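Local coordinates for protein flavin-dependent thymidylate synthase (Thermus thermophilus, PDB 6J61) that probably catalyses the reductive methylation of dUMP to dTMP with methylenetetrahydrofolate and NADPH, working as a homotetramer that binds FAD, at residues M63-F68 against Y169-L174; F14-D19 against K67-A72; I7-K12 against R194-A199. One frame throughout, in Å; residues are numbered along the deposited sequence.

Interaction 1: residues M63-F68 against Y169-L174; sequences MVVFKF and YWKQDL
Val65-Phe68 and Tyr169-Asp173 run antiparallel, 171° between their short axes, with Phe66 facing Gln172 and Phe68 facing Trp170 as hydrogen-bonded pairs. They are neighbouring strands in the antiparallel sheet of the ThyX fold, and helix 174-184 starts where the pairing ends. In the Phe66 pair, Gln172 N reaches Phe66 O at 2.8 Å, and Phe66 N returns the bond to Gln172 O. Leu174 N still bonds Val64 O at 2.8 Å, and beside that bond the two side chains run alongside one another, with Val64 CB 3.9 Å from Leu174 CB. Helix 24-32 packs against this pair. On the face of Val65 and Lys67, the Lys171 chain bends at chi2 (-92°) and chi3, which carries CD across Val65 to 3.5 Å from CG1. Lys67 NZ on this face bonds Met63 O of the second subunit. Asp173 N-caps helix 174-184 and touches the bound FAD; its OD2 is also held by Asn176. On the opposite face Trp170 NE1 donates to Gln172 OE1 at 2.9 Å, entering from above the amide's carbonyl plane.

Interaction 2: residues F14-D19 against K67-A72; sequences FVRLVD and KFHVKA
Leu17 CD1 sits over one face of the Phe68 ring, 4.3 Å from its centroid and offset toward the rim, in a CH-pi contact. Val15 CG1 meets the same ring at Phe68 CD2, 3.7 Å away, so two residues of strand 13-21 grip one phenylalanine on the side of the sheet covered by helix 191-207. On the other side Phe14 takes the crowded position between its backbone N and carbonyl carbon (chi1 63°), which swings its ring back across the neighbouring strand. There Lys71 CB lies over one ring face, and the ring's edge points at the face of His69 in a T-shaped pair, centroids 5.1 Å apart. The backbones are paired antiparallel, with Phe14-Lys71 and Arg16-His69 hydrogen-bonded, until a classic beta bulge breaks the register: Val18 and Asp19 both face Lys67. Lys67 O takes a 2.7 Å bond from Val18 N and a weak one from Asp19 N. Val18 CG2 turns in against His69 CB. Farther out, Arg16 bends at chi3 (81°) and brings its guanidinium to the edge of the imidazole, the two planes nearly perpendicular. Arg16 NH2 donates to His69 ND1 at 2.8 Å, about 21° out of the ring plane, and NE adds a weak bond to the same nitrogen. His69 NE2 is bonded to Glu167, and Tyr35 of the second subunit forms an edge-to-face pair with the ring. A leucine at His69 would probably leave the Arg16 guanidinium without its acceptor and Glu167 without this partner, and take from Phe14 the aromatic face its edge meets. At the outer end Lys71 NZ forms a salt bridge with Glu101.

Interaction 3: residues I7-K12 against R194-A199; sequences IPVLDK and RQYARA
Val9 stands over the Tyr196 ring, its CG1 almost straight above the centre, 3.7 Å from the centroid and only 9° off the ring normal. With CG1 anti to the backbone N (chi1 -172°), the two methyls divide the helix surface between them: CG1 also reaches Gln195 CB at 3.7 Å, while CG2 meets Ala199 CB at 3.9 Å, one helical turn farther on. The CB of Tyr196 does not aim at the strand; the ring reaches it farther out, and it goes on to Leu10, whose side chain stands roughly perpendicular to that of Tyr196 and brings CD1 within 3.8 Å of Tyr196 CE2. The phenol oxygen is held beyond the contact by a hydrogen bond to Lys71 O, which pins the far end of the ring to strand 65-73. Ile7 closes the other end of the contact, laying CG2 against Ala199 CB at 4.0 Å, while its CD1 reaches toward the carbonyl oxygen of Ala199. The small Ala199 side chain thus meets methyls of both Ile7 and Val9. Gln195 turns its amide away from the strand, where OE1 accepts from Arg198 NE and NE2 bonds Trp191 O. Strand 7-9 and helix 194-199 run nearly antiparallel, 173° between directions with their axes 8.7 Å apart, a helix layered on an edge strand of this chain's antiparallel sheet, as in an alpha+beta fold.

From the N terminus, strand 6-9 leads straight into strand 13-21 and lies beside it in the sheet. Interaction 2 closes the first loop by pairing strand 13-21 with strand 65-73, the two helices 24-32 and 42-54 lying between. Strand 65-73 then takes strand 165-173 on its other edge in interaction 1, so the two contacts overlap on that strand, sharing Lys67 and Phe68. Interaction 3 closes the widest loop, bringing helix 191-207 back to strand 6-9, with both other contacts nested inside it. Interactions 1 and 2 thus build adjoining parts of the sheet and touch the second subunit, while interaction 3 lays a helix against it.

Interaction 1: residues M63-F68 against Y169-L174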
loop_
_atom_site.group_PDB
_atom_site.type_symbol
_atom_site.label_atom_id
_atom_site.label_comp_id
_atom_site.label_asym_id
_atom_site.label_seq_id
_atom_site.Cartn_x
_atom_site.Cartn_y
_atom_site.Cartn_z
ATOM N N MET A 63 -13.214 6.676 -3.247
ATOM C CA MET A 63 -14.144 6.101 -4.207
ATOM C C MET A 63 -14.155 6.857 -5.521
ATOM O O MET A 63 -14.896 6.504 -6.435
ATOM C CB MET A 63 -15.562 6.032 -3.640
ATOM C CG MET A 63 -15.731 5.056 -2.477
ATOM S SD MET A 63 -14.930 3.477 -2.784
ATOM C CE MET A 63 -15.122 2.620 -1.226
ATOM N N VAL A 64 -13.334 7.897 -5.612
ATOM C CA VAL A 64 -13.212 8.704 -6.821
ATOM C C VAL A 64 -11.799 8.488 -7.362
ATOM O O VAL A 64 -10.834 8.554 -6.604
ATOM C CB VAL A 64 -13.436 10.198 -6.504
ATOM C CG1 VAL A 64 -13.019 11.065 -7.689
ATOM C CG2 VAL A 64 -14.906 10.431 -6.152
ATOM N N VAL A 65 -11.664 8.219 -8.658
ATOM C CA VAL A 65 -10.335 7.978 -9.227
ATOM C C VAL A 65 -10.055 8.753 -10.512
ATOM O O VAL A 65 -10.933 8.939 -11.343
ATOM C CB VAL A 65 -10.116 6.457 -9.504
ATOM C CG1 VAL A 65 -8.721 6.204 -10.071
ATOM C CG2 VAL A 65 -10.303 5.669 -8.224
ATOM N N PHE A 66 -8.818 9.219 -10.649
ATOM C CA PHE A 66 -8.381 9.958 -11.832
ATOM C C PHE A 66 -7.212 9.220 -12.487
ATOM O O PHE A 66 -6.369 8.627 -11.808
ATOM C CB PHE A 66 -7.938 11.388 -11.468
ATOM C CG PHE A 66 -9.071 12.308 -11.116
ATOM C CD1 PHE A 66 -9.782 12.150 -9.927
ATOM C CD2 PHE A 66 -9.453 13.324 -11.987
ATOM C CE1 PHE A 66 -10.858 12.991 -9.615
ATOM C CE2 PHE A 66 -10.528 14.166 -11.679
ATOM C CZ PHE A 66 -11.228 14.001 -10.497
ATOM N N LYS A 67 -7.177 9.255 -13.813
ATOM C CA LYS A 67 -6.124 8.607 -14.582
ATOM C C LYS A 67 -5.585 9.624 -15.581
ATOM O O LYS A 67 -6.323 10.122 -16.423
ATOM C CB LYS A 67 -6.690 7.373 -15.293
ATOM C CG LYS A 67 -5.663 6.581 -16.082
ATOM C CD LYS A 67 -6.083 5.122 -16.306
ATOM C CE LYS A 67 -7.367 4.989 -17.131
ATOM N NZ LYS A 67 -7.676 3.562 -17.458
ATOM N N PHE A 68 -4.299 9.945 -15.477
ATOM C CA PHE A 68 -3.699 10.926 -16.374
ATOM C C PHE A 68 -2.616 10.382 -17.303
ATOM O O PHE A 68 -2.031 9.325 -17.064
ATOM C CB PHE A 68 -3.078 12.087 -15.580
ATOM C CG PHE A 68 -4.039 12.795 -14.657
ATOM C CD1 PHE A 68 -4.334 12.276 -13.401
ATOM C CD2 PHE A 68 -4.619 14.006 -15.032
ATOM C CE1 PHE A 68 -5.185 12.951 -12.531
ATOM C CE2 PHE A 68 -5.474 14.685 -14.159
ATOM C CZ PHE A 68 -5.754 14.154 -12.908
ATOM N N TYR A 169 1.270 6.909 -17.594
ATOM C CA TYR A 169 -0.122 6.969 -17.178
ATOM C C TYR A 169 -0.082 6.973 -15.656
ATOM O O TYR A 169 0.586 6.138 -15.050
ATOM C CB TYR A 169 -0.883 5.735 -17.676
ATOM C CG TYR A 169 -1.611 5.955 -18.980
ATOM C CD1 TYR A 169 -1.012 6.669 -20.020
ATOM C CD2 TYR A 169 -2.903 5.453 -19.174
ATOM C CE1 TYR A 169 -1.681 6.884 -21.217
ATOM C CE2 TYR A 169 -3.584 5.657 -20.375
ATOM C CZ TYR A 169 -2.968 6.375 -21.393
ATOM O OH TYR A 169 -3.623 6.589 -22.593
ATOM N N TRP A 170 -0.782 7.916 -15.044
ATOM C CA TRP A 170 -0.819 8.023 -13.596
ATOM C C TRP A 170 -2.268 7.835 -13.149
ATOM O O TRP A 170 -3.156 8.609 -13.514
ATOM C CB TRP A 170 -0.265 9.397 -13.185
ATOM C CG TRP A 170 -0.177 9.660 -11.702
ATOM C CD1 TRP A 170 -1.055 10.383 -10.934
ATOM C CD2 TRP A 170 0.836 9.190 -10.811
ATOM N NE1 TRP A 170 -0.646 10.388 -9.618
ATOM C CE2 TRP A 170 0.510 9.662 -9.515
ATOM C CE3 TRP A 170 1.990 8.413 -10.977
ATOM C CZ2 TRP A 170 1.295 9.381 -8.397
ATOM C CZ3 TRP A 170 2.778 8.132 -9.855
ATOM C CH2 TRP A 170 2.424 8.615 -8.584
ATOM N N LYS A 171 -2.501 6.774 -12.380
ATOM C CA LYS A 171 -3.834 6.448 -11.859
ATOM C C LYS A 171 -3.837 6.595 -10.339
ATOM O O LYS A 171 -3.091 5.902 -9.640
ATOM C CB LYS A 171 -4.211 5.012 -12.228
ATOM C CG LYS A 171 -5.678 4.695 -11.996
ATOM C CD LYS A 171 -5.966 4.114 -10.616
ATOM C CE LYS A 171 -5.614 2.654 -10.546
ATOM N NZ LYS A 171 -5.681 2.110 -9.163
ATOM N N GLN A 172 -4.689 7.474 -9.822
ATOM C CA GLN A 172 -4.729 7.693 -8.384
ATOM C C GLN A 172 -6.081 8.164 -7.869
ATOM O O GLN A 172 -6.773 8.924 -8.531
ATOM C CB GLN A 172 -3.641 8.707 -8.011
ATOM C CG GLN A 172 -3.377 8.861 -6.533
ATOM C CD GLN A 172 -2.077 9.580 -6.285
ATOM O OE1 GLN A 172 -1.780 10.578 -6.949
ATOM N NE2 GLN A 172 -1.287 9.084 -5.335
ATOM N N ASP A 173 -6.441 7.707 -6.677
ATOM C CA ASP A 173 -7.702 8.072 -6.049
ATOM C C ASP A 173 -7.651 9.494 -5.500
ATOM O O ASP A 173 -6.586 10.001 -5.163
ATOM C CB ASP A 173 -8.046 7.067 -4.941
ATOM C CG ASP A 173 -7.049 7.082 -3.794
ATOM O OD1 ASP A 173 -7.094 8.024 -2.971
ATOM O OD2 ASP A 173 -6.220 6.144 -3.715
ATOM N N LEU A 174 -8.815 10.132 -5.419
ATOM C CA LEU A 174 -8.916 11.515 -4.955
ATOM C C LEU A 174 -8.224 11.816 -3.611
ATOM O O LEU A 174 -7.557 12.847 -3.457
ATOM C CB LEU A 174 -10.390 11.937 -4.904
ATOM C CG LEU A 174 -10.650 13.409 -4.554
ATOM C CD1 LEU A 174 -9.769 14.330 -5.399
ATOM C CD2 LEU A 174 -12.126 13.715 -4.768
#

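Interaction 2: residues F14-D19 against K67-A72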
loop_
_atom_site.group_PDB
_atom_site.type_symbol
_atom_site.label_atom_id
_atom_site.label_comp_id
_atom_site.label_asym_id
_atom_site.label_seq_id
_atom_site.Cartn_x
_atom_site.Cartn_y
_atom_site.Cartn_z
ATOM N N PHE A 14 3.079 18.026 -20.552
ATOM C CA PHE A 14 1.633 18.196 -20.475
ATOM C C PHE A 14 0.962 17.268 -19.461
ATOM O O PHE A 14 1.591 16.376 -18.897
ATOM C CB PHE A 14 1.004 18.001 -21.866
ATOM C CG PHE A 14 1.188 16.612 -22.453
ATOM C CD1 PHE A 14 0.378 15.549 -22.048
ATOM C CD2 PHE A 14 2.153 16.376 -23.434
ATOM C CE1 PHE A 14 0.522 14.276 -22.612
ATOM C CE2 PHE A 14 2.304 15.103 -24.004
ATOM C CZ PHE A 14 1.486 14.054 -23.592
ATOM N N VAL A 15 -0.319 17.508 -19.223
ATOM C CA VAL A 15 -1.122 16.705 -18.320
ATOM C C VAL A 15 -2.461 16.572 -19.031
ATOM O O VAL A 15 -3.072 17.577 -19.403
ATOM C CB VAL A 15 -1.320 17.409 -16.950
ATOM C CG1 VAL A 15 -2.321 16.639 -16.110
ATOM C CG2 VAL A 15 0.001 17.494 -16.208
ATOM N N ARG A 16 -2.904 15.333 -19.237
ATOM C CA ARG A 16 -4.169 15.056 -19.920
ATOM C C ARG A 16 -5.048 14.087 -19.113
ATOM O O ARG A 16 -4.592 13.025 -18.699
ATOM C CB ARG A 16 -3.869 14.474 -21.322
ATOM C CG ARG A 16 -5.081 13.943 -22.108
ATOM C CD ARG A 16 -4.737 13.673 -23.588
ATOM N NE ARG A 16 -4.061 12.393 -23.800
ATOM C CZ ARG A 16 -4.670 11.208 -23.747
ATOM N NH1 ARG A 16 -5.971 11.135 -23.493
ATOM N NH2 ARG A 16 -3.986 10.089 -23.935
ATOM N N LEU A 17 -6.301 14.451 -18.874
ATOM C CA LEU A 17 -7.190 13.563 -18.127
ATOM C C LEU A 17 -7.659 12.429 -19.040
ATOM O O LEU A 17 -8.431 12.652 -19.964
ATOM C CB LEU A 17 -8.412 14.319 -17.596
ATOM C CG LEU A 17 -9.406 13.414 -16.856
ATOM C CD1 LEU A 17 -8.759 12.914 -15.583
ATOM C CD2 LEU A 17 -10.693 14.156 -16.532
ATOM N N VAL A 18 -7.197 11.213 -18.782
ATOM C CA VAL A 18 -7.590 10.090 -19.617
ATOM C C VAL A 18 -8.969 9.579 -19.217
ATOM O O VAL A 18 -9.860 9.493 -20.069
ATOM C CB VAL A 18 -6.517 8.979 -19.566
ATOM C CG1 VAL A 18 -6.967 7.746 -20.321
ATOM C CG2 VAL A 18 -5.234 9.512 -20.187
ATOM N N ASP A 19 -9.168 9.258 -17.939
ATOM C CA ASP A 19 -10.485 8.796 -17.484
ATOM C C ASP A 19 -10.767 9.291 -16.072
ATOM O O ASP A 19 -9.889 9.858 -15.419
ATOM C CB ASP A 19 -10.581 7.268 -17.515
ATOM C CG ASP A 19 -12.027 6.771 -17.559
ATOM O OD1 ASP A 19 -12.950 7.615 -17.552
ATOM O OD2 ASP A 19 -12.249 5.536 -17.609
ATOM N N LYS A 67 -7.177 9.255 -13.813
ATOM C CA LYS A 67 -6.124 8.607 -14.582
ATOM C C LYS A 67 -5.585 9.624 -15.581
ATOM O O LYS A 67 -6.323 10.122 -16.423
ATOM C CB LYS A 67 -6.690 7.373 -15.293
ATOM C CG LYS A 67 -5.663 6.581 -16.082
ATOM C CD LYS A 67 -6.083 5.122 -16.306
ATOM C CE LYS A 67 -7.367 4.989 -17.131
ATOM N NZ LYS A 67 -7.676 3.562 -17.458
ATOM N N PHE A 68 -4.299 9.945 -15.477
ATOM C CA PHE A 68 -3.699 10.926 -16.374
ATOM C C PHE A 68 -2.616 10.382 -17.303
ATOM O O PHE A 68 -2.031 9.325 -17.064
ATOM C CB PHE A 68 -3.078 12.087 -15.580
ATOM C CG PHE A 68 -4.039 12.795 -14.657
ATOM C CD1 PHE A 68 -4.334 12.276 -13.401
ATOM C CD2 PHE A 68 -4.619 14.006 -15.032
ATOM C CE1 PHE A 68 -5.185 12.951 -12.531
ATOM C CE2 PHE A 68 -5.474 14.685 -14.159
ATOM C CZ PHE A 68 -5.754 14.154 -12.908
ATOM N N HIS A 69 -2.363 11.145 -18.362
ATOM C CA HIS A 69 -1.336 10.858 -19.353
ATOM C C HIS A 69 -0.397 12.042 -19.125
ATOM O O HIS A 69 -0.747 13.192 -19.411
ATOM C CB HIS A 69 -1.941 10.897 -20.762
ATOM C CG HIS A 69 -0.954 10.648 -21.865
ATOM N ND1 HIS A 69 -1.312 10.654 -23.196
ATOM C CD2 HIS A 69 0.376 10.392 -21.838
ATOM C CE1 HIS A 69 -0.248 10.413 -23.939
ATOM N NE2 HIS A 69 0.790 10.250 -23.139
ATOM N N VAL A 70 0.780 11.769 -18.576
ATOM C CA VAL A 70 1.731 12.829 -18.268
ATOM C C VAL A 70 3.045 12.694 -19.023
ATOM O O VAL A 70 3.605 11.604 -19.146
ATOM C CB VAL A 70 2.059 12.853 -16.746
ATOM C CG1 VAL A 70 2.876 14.108 -16.388
ATOM C CG2 VAL A 70 0.774 12.771 -15.934
ATOM N N LYS A 71 3.539 13.821 -19.518
ATOM C CA LYS A 71 4.805 13.876 -20.239
ATOM C C LYS A 71 5.657 14.837 -19.414
ATOM O O LYS A 71 5.267 15.987 -19.192
ATOM C CB LYS A 71 4.575 14.429 -21.653
ATOM C CG LYS A 71 5.814 14.465 -22.529
ATOM C CD LYS A 71 5.501 14.963 -23.929
ATOM C CE LYS A 71 6.766 14.956 -24.779
ATOM N NZ LYS A 71 6.586 15.620 -26.100
ATOM N N ALA A 72 6.809 14.370 -18.949
ATOM C CA ALA A 72 7.662 15.211 -18.127
ATOM C C ALA A 72 9.108 14.776 -18.097
ATOM O O ALA A 72 9.444 13.659 -18.467
ATOM C CB ALA A 72 7.121 15.245 -16.701
#

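Interaction 3: residues I7-K12 against R194-A199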
loop_
_atom_site.group_PDB
_atom_site.type_symbol
_atom_site.label_atom_id
_atom_site.label_comp_id
_atom_site.label_asym_id
_atom_site.label_seq_id
_atom_site.Cartn_x
_atom_site.Cartn_y
_atom_site.Cartn_z
ATOM N N ILE A 7 -3.409 19.963 -20.598
ATOM C CA ILE A 7 -2.826 21.223 -20.165
ATOM C C ILE A 7 -1.334 21.184 -20.403
ATOM O O ILE A 7 -0.656 20.251 -19.995
ATOM C CB ILE A 7 -3.042 21.478 -18.665
ATOM C CG1 ILE A 7 -4.533 21.583 -18.350
ATOM C CG2 ILE A 7 -2.305 22.748 -18.248
ATOM C CD1 ILE A 7 -4.809 21.595 -16.868
ATOM N N PRO A 8 -0.793 22.202 -21.069
ATOM C CA PRO A 8 0.653 22.189 -21.310
ATOM C C PRO A 8 1.415 22.580 -20.052
ATOM O O PRO A 8 0.951 23.407 -19.266
ATOM C CB PRO A 8 0.843 23.241 -22.413
ATOM C CG PRO A 8 -0.519 23.381 -23.024
ATOM C CD PRO A 8 -1.445 23.266 -21.845
ATOM N N VAL A 9 2.576 21.973 -19.855
ATOM C CA VAL A 9 3.417 22.317 -18.720
ATOM C C VAL A 9 4.837 22.351 -19.236
ATOM O O VAL A 9 5.238 21.505 -20.033
ATOM C CB VAL A 9 3.343 21.293 -17.566
ATOM C CG1 VAL A 9 4.108 21.850 -16.360
ATOM C CG2 VAL A 9 1.890 20.992 -17.204
ATOM N N LEU A 10 5.595 23.329 -18.770
ATOM C CA LEU A 10 6.976 23.509 -19.186
ATOM C C LEU A 10 7.035 23.699 -20.691
ATOM O O LEU A 10 6.019 23.978 -21.332
ATOM C CB LEU A 10 7.835 22.318 -18.768
ATOM C CG LEU A 10 7.855 22.043 -17.264
ATOM C CD1 LEU A 10 8.923 20.991 -16.957
ATOM C CD2 LEU A 10 8.142 23.325 -16.506
ATOM N N ASP A 11 8.225 23.535 -21.255
ATOM C CA ASP A 11 8.402 23.732 -22.679
ATOM C C ASP A 11 7.739 22.672 -23.551
ATOM O O ASP A 11 7.066 23.009 -24.517
ATOM C CB ASP A 11 9.897 23.856 -23.002
ATOM C CG ASP A 11 10.670 22.587 -22.702
ATOM O OD1 ASP A 11 10.260 21.851 -21.783
ATOM O OD2 ASP A 11 11.694 22.329 -23.375
ATOM N N LYS A 12 7.896 21.399 -23.209
ATOM C CA LYS A 12 7.302 20.346 -24.026
ATOM C C LYS A 12 6.429 19.313 -23.294
ATOM O O LYS A 12 6.024 18.319 -23.891
ATOM C CB LYS A 12 8.409 19.610 -24.781
ATOM C CG LYS A 12 9.446 20.511 -25.426
ATOM C CD LYS A 12 10.530 19.676 -26.122
ATOM C CE LYS A 12 11.635 20.535 -26.758
ATOM N NZ LYS A 12 12.437 21.301 -25.765
ATOM N N ARG A 194 5.967 21.498 -9.212
ATOM C CA ARG A 194 4.875 22.318 -8.693
ATOM C C ARG A 194 3.933 22.657 -9.843
ATOM O O ARG A 194 2.715 22.559 -9.708
ATOM C CB ARG A 194 5.385 23.623 -8.071
ATOM C CG ARG A 194 6.238 23.440 -6.844
ATOM C CD ARG A 194 5.831 24.428 -5.761
ATOM N NE ARG A 194 5.957 25.814 -6.185
ATOM C CZ ARG A 194 7.120 26.420 -6.376
ATOM N NH1 ARG A 194 8.250 25.760 -6.179
ATOM N NH2 ARG A 194 7.153 27.690 -6.756
ATOM N N GLN A 195 4.515 23.047 -10.979
ATOM C CA GLN A 195 3.742 23.419 -12.157
ATOM C C GLN A 195 2.869 22.262 -12.602
ATOM O O GLN A 195 1.731 22.467 -13.004
ATOM C CB GLN A 195 4.669 23.863 -13.303
ATOM C CG GLN A 195 5.657 24.972 -12.928
ATOM C CD GLN A 195 5.071 25.983 -11.938
ATOM O OE1 GLN A 195 4.041 26.606 -12.201
ATOM N NE2 GLN A 195 5.726 26.135 -10.786
ATOM N N TYR A 196 3.389 21.044 -12.527
ATOM C CA TYR A 196 2.594 19.883 -12.913
ATOM C C TYR A 196 1.447 19.698 -11.928
ATOM O O TYR A 196 0.343 19.332 -12.306
ATOM C CB TYR A 196 3.461 18.616 -12.958
ATOM C CG TYR A 196 4.186 18.438 -14.266
ATOM C CD1 TYR A 196 3.547 17.851 -15.366
ATOM C CD2 TYR A 196 5.501 18.891 -14.424
ATOM C CE1 TYR A 196 4.203 17.720 -16.597
ATOM C CE2 TYR A 196 6.162 18.762 -15.640
ATOM C CZ TYR A 196 5.507 18.182 -16.721
ATOM O OH TYR A 196 6.145 18.099 -17.933
ATOM N N ALA A 197 1.713 19.951 -10.655
ATOM C CA ALA A 197 0.677 19.818 -9.638
ATOM C C ALA A 197 -0.410 20.885 -9.865
ATOM O O ALA A 197 -1.593 20.646 -9.618
ATOM C CB ALA A 197 1.303 19.948 -8.234
ATOM N N ARG A 198 -0.005 22.061 -10.343
ATOM C CA ARG A 198 -0.960 23.135 -10.610
ATOM C C ARG A 198 -1.913 22.688 -11.723
ATOM O O ARG A 198 -3.136 22.846 -11.630
ATOM C CB ARG A 198 -0.240 24.426 -11.033
ATOM C CG ARG A 198 0.558 25.113 -9.930
ATOM C CD ARG A 198 0.529 26.636 -10.120
ATOM N NE ARG A 198 1.861 27.251 -10.149
ATOM C CZ ARG A 198 2.542 27.661 -9.077
ATOM N NH1 ARG A 198 2.021 27.532 -7.858
ATOM N NH2 ARG A 198 3.749 28.204 -9.225
ATOM N N ALA A 199 -1.341 22.121 -12.775
ATOM C CA ALA A 199 -2.130 21.633 -13.888
ATOM C C ALA A 199 -3.183 20.649 -13.373
ATOM O O ALA A 199 -4.375 20.772 -13.660
ATOM C CB ALA A 199 -1.220 20.949 -14.891
#